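Local coordinates for protein siderophore biosynthesis lipase/esterase, putative (Aspergillus fumigatus, PDB 6GUP) that hydrolyses the ester bonds of the fungal siderophore fusarinine C, releasing fusarinine units and iron, but leaves triacetylfusarinine C uncut, at residues 227-230 with 231-235; 343-346 with 347-351. All blocks are in the same frame, centred on the assembly; numbering follows the deposited sequence.

Contact 1: residues 227-230 with 231-235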
# COMPACT_ATOMS: atom_id res chain seq x y z
N THR A 227 8.65 4.23 -10.10
CA THR A 227 8.51 4.20 -8.64
C THR A 227 9.64 5.06 -8.07
O THR A 227 10.69 5.19 -8.70
CB THR A 227 8.51 2.75 -8.09
OG1 THR A 227 8.37 2.75 -6.67
CG2 THR A 227 9.78 1.99 -8.44
N PRO A 228 9.43 5.68 -6.88
CA PRO A 228 10.50 6.49 -6.27
C PRO A 228 11.77 5.68 -5.99
O PRO A 228 11.69 4.47 -5.78
CB PRO A 228 9.87 6.98 -4.97
CG PRO A 228 8.75 6.04 -4.70
CD PRO A 228 8.21 5.75 -6.07
N LEU A 229 12.91 6.36 -5.98
CA LEU A 229 14.20 5.69 -5.82
C LEU A 229 15.10 6.40 -4.81
O LEU A 229 15.34 7.61 -4.93
CB LEU A 229 14.93 5.59 -7.16
CG LEU A 229 14.34 4.64 -8.21
CD1 LEU A 229 15.09 4.80 -9.53
CD2 LEU A 229 14.39 3.19 -7.75
N SER A 230 15.59 5.65 -3.83
CA SER A 230 16.67 6.10 -2.97
C SER A 230 17.98 6.04 -3.75
O SER A 230 18.07 5.36 -4.78
CB SER A 230 16.77 5.24 -1.70
OG SER A 230 17.26 3.94 -1.99
N ALA A 231 18.98 6.76 -3.25
CA ALA A 231 20.31 6.75 -3.86
C ALA A 231 20.93 5.36 -3.86
O ALA A 231 21.51 4.93 -4.86
CB ALA A 231 21.22 7.73 -3.13
N ARG A 232 20.81 4.66 -2.73
CA ARG A 232 21.34 3.30 -2.61
C ARG A 232 20.65 2.31 -3.54
O ARG A 232 21.32 1.45 -4.12
CB ARG A 232 21.24 2.79 -1.17
CG ARG A 232 22.28 3.41 -0.25
CD ARG A 232 22.28 2.75 1.11
NE ARG A 232 21.07 3.02 1.88
CZ ARG A 232 20.87 2.64 3.14
NH1 ARG A 232 21.80 1.96 3.81
NH2 ARG A 232 19.72 2.94 3.75
N ARG A 233 19.34 2.43 -3.68
CA ARG A 233 18.60 1.56 -4.59
C ARG A 233 18.93 1.84 -6.05
O ARG A 233 19.10 0.90 -6.83
CB ARG A 233 17.09 1.67 -4.38
CG ARG A 233 16.40 0.49 -5.02
CD ARG A 233 14.88 0.54 -5.04
NE ARG A 233 14.39 -0.25 -6.18
CZ ARG A 233 14.58 -1.56 -6.35
NH1 ARG A 233 15.24 -2.30 -5.46
NH2 ARG A 233 14.10 -2.15 -7.44
N PHE A 234 19.02 3.11 -6.41
CA PHE A 234 19.39 3.50 -7.77
C PHE A 234 20.79 3.00 -8.16
O PHE A 234 20.98 2.55 -9.29
CB PHE A 234 19.29 5.02 -7.93
CG PHE A 234 19.80 5.52 -9.25
CD1 PHE A 234 18.94 5.71 -10.32
CD2 PHE A 234 21.16 5.78 -9.42
CE1 PHE A 234 19.42 6.16 -11.54
CE2 PHE A 234 21.64 6.22 -10.63
CZ PHE A 234 20.78 6.42 -11.70
N LEU A 235 21.74 3.09 -7.23
CA LEU A 235 23.12 2.60 -7.48
C LEU A 235 23.19 1.12 -7.80
O LEU A 235 24.00 0.70 -8.63
CB LEU A 235 24.05 2.89 -6.29
CG LEU A 235 24.65 4.29 -6.19
CD1 LEU A 235 25.66 4.31 -5.05
CD2 LEU A 235 25.32 4.73 -7.49
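Ser230 and Arg233 meet where the loop 227-230 turns into a helix: Ser230 is the N-cap, and its OG accepts a hydrogen bond from the backbone N of Arg233 at 3.1 Å, with an angle of 156° at the hydrogen. With chi1 at 71°, OG sits between the backbone N and the carbonyl carbon of its own residue, from where it reaches forward to the amide of Arg233. There it also lies against the start of the Arg233 side chain, 3.3 Å from CB. The carbonyl of the same serine opens the helical ladder, Phe234 N donating to Ser230 O at 2.9 Å with an almost straight N-H (164°). One residue thus engages two amides of the first turn, one by its side chain and one by its backbone.

Leu229, just before the cap, divides its two methyls between the residues that follow. CD2 lies at the edge of the Arg233 guanidinium, near its plane, 3.8 Å from NE, and touches CD at a similar distance; NE is buried here without a polar partner. CD1 meets the edge of the Phe234 ring, 4.0 Å from CD1 of the phenylalanine, the two side chains crossing at about a right angle. Arg233 runs extended from CG to NE, carrying its charge beyond the leucine to a salt bridge between NH1 and Asp249.

The capping hydroxyl has a second partner, the carbonyl of Trp81, which joins the helix start to that loop. Separately, Arg232 on the exposed side forms a salt bridge with Asp211. The loop 227-230 leads from helix 216-222 into helix 231-238, whose first turn rests Ala231 on Ala202 and packs the Phe234 ring against Leu195, Thr196 and Ala199 of helix 185-205.

Contact 2: residues 343-346 with 347-351; sequences NKVL and GYLSA
Residues 343-351 form regular alpha-helix, with the amides of Gly347, Tyr348 and Leu349 each donating to the carbonyl four residues earlier; Leu349 N to Val345 O, at 2.9 Å and 164°, is the straightest of these three.

The next rung is doubled. Leu346 O accepts a hydrogen bond from the backbone N of Ser350 at 2.8 Å and another from its hydroxyl, with OG only 2.7 Å away. The two donors approach from opposite faces of the carbonyl plane, and the hydroxyl stands well out of that plane, clear of a lone-pair direction. With chi1 at -62°, OG swings back along the helix beside its own backbone N, which lets the serine return its hydroxyl to the preceding turn.

Val345 and Leu349, one turn apart, form an apolar pair. Their side chains lie alongside each other and point the same way, Val345 CG1 touching Leu349 CD1 at 3.9 Å. Leu349 CG also lies beyond the end of the Val345 carbonyl, 3.3 Å from O. Tyr348 touches that oxygen with its CB at 3.4 Å, while its ring leads away from the preceding turn; the phenol OH is hydrogen-bonded to the carbonyl of Lys277 and the backbone N of Ala160.

This is plain helix-to-sheet packing in an alpha/beta-hydrolase. Helix 335-353 lays Val345, Tyr348 and Leu349 on the central strand 117-122, at Met120 and Val118, while Val345 and Leu346 also meet Leu58 of helix 55-61.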
# COMPACT_ATOMS: atom_id res chain seq x y z
N ASN A 343 -5.06 -18.33 -20.42
CA ASN A 343 -5.25 -19.74 -20.78
C ASN A 343 -4.05 -20.63 -20.41
O ASN A 343 -4.25 -21.77 -20.00
CB ASN A 343 -5.59 -19.91 -22.27
CG ASN A 343 -7.05 -19.60 -22.58
OD1 ASN A 343 -7.96 -20.06 -21.88
ND2 ASN A 343 -7.28 -18.83 -23.64
N LYS A 344 -2.84 -20.10 -20.53
CA LYS A 344 -1.63 -20.83 -20.11
C LYS A 344 -1.60 -21.03 -18.59
O LYS A 344 -1.15 -22.07 -18.12
CB LYS A 344 -0.34 -20.12 -20.55
CG LYS A 344 -0.10 -20.00 -22.05
CD LYS A 344 -0.31 -21.29 -22.84
CE LYS A 344 -1.69 -21.34 -23.49
NZ LYS A 344 -1.89 -22.58 -24.28
N VAL A 345 -2.06 -20.03 -17.83
CA VAL A 345 -2.14 -20.13 -16.37
C VAL A 345 -3.16 -21.19 -15.96
O VAL A 345 -2.87 -22.03 -15.11
CB VAL A 345 -2.46 -18.77 -15.71
CG1 VAL A 345 -2.77 -18.93 -14.22
CG2 VAL A 345 -1.30 -17.80 -15.90
N LEU A 346 -4.35 -21.15 -16.55
CA LEU A 346 -5.40 -22.16 -16.28
C LEU A 346 -4.96 -23.58 -16.65
O LEU A 346 -5.28 -24.53 -15.93
CB LEU A 346 -6.72 -21.81 -16.99
CG LEU A 346 -7.70 -20.97 -16.17
CD1 LEU A 346 -7.17 -19.57 -15.89
CD2 LEU A 346 -9.05 -20.89 -16.88
N GLY A 347 -4.23 -23.72 -17.75
CA GLY A 347 -3.66 -25.01 -18.17
C GLY A 347 -2.61 -25.53 -17.20
O GLY A 347 -2.56 -26.73 -16.92
N TYR A 348 -1.75 -24.63 -16.71
CA TYR A 348 -0.78 -24.95 -15.66
C TYR A 348 -1.47 -25.42 -14.38
O TYR A 348 -1.09 -26.43 -13.79
CB TYR A 348 0.11 -23.73 -15.38
CG TYR A 348 1.10 -23.90 -14.25
CD1 TYR A 348 0.75 -23.61 -12.93
CD2 TYR A 348 2.39 -24.36 -14.50
CE1 TYR A 348 1.65 -23.77 -11.89
CE2 TYR A 348 3.31 -24.52 -13.47
CZ TYR A 348 2.93 -24.23 -12.17
OH TYR A 348 3.83 -24.39 -11.15
N LEU A 349 -2.48 -24.66 -13.95
CA LEU A 349 -3.25 -24.98 -12.74
C LEU A 349 -4.08 -26.26 -12.87
O LEU A 349 -4.24 -27.00 -11.89
CB LEU A 349 -4.15 -23.80 -12.34
CG LEU A 349 -3.47 -22.50 -11.89
CD1 LEU A 349 -4.51 -21.41 -11.69
CD2 LEU A 349 -2.64 -22.68 -10.63
N SER A 350 -4.60 -26.53 -14.07
CA SER A 350 -5.36 -27.76 -14.35
C SER A 350 -4.49 -29.01 -14.25
O SER A 350 -4.91 -30.02 -13.67
CB SER A 350 -6.01 -27.70 -15.74
OG SER A 350 -6.93 -26.64 -15.84
N ALA A 351 -3.30 -28.95 -14.83
CA ALA A 351 -2.32 -30.05 -14.76
C ALA A 351 -1.89 -30.36 -13.33
O ALA A 351 -1.58 -31.51 -13.00
CB ALA A 351 -1.09 -29.71 -15.61

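Both contacts are local, each between residues a few positions apart in one stretch of chain, but they lie on opposite sides of the chain's centre, with centres about 37 Å apart and no touch between them. Contact 1 is the more buried, a loop-to-helix junction among the helices away from the central sheet; contact 2 lies within the C-terminal half of a long helix and is only partly buried. A serine hydroxyl features in each, with different roles toward its own helix: accepting from an amide in 227-235, donating to a carbonyl in 343-351. Arginines of contact 1 pair with aspartates outside it, whereas apolar packing, with one buried tyrosine whose hydroxyl is hydrogen-bonded, makes up the sheet-facing flank of contact 2.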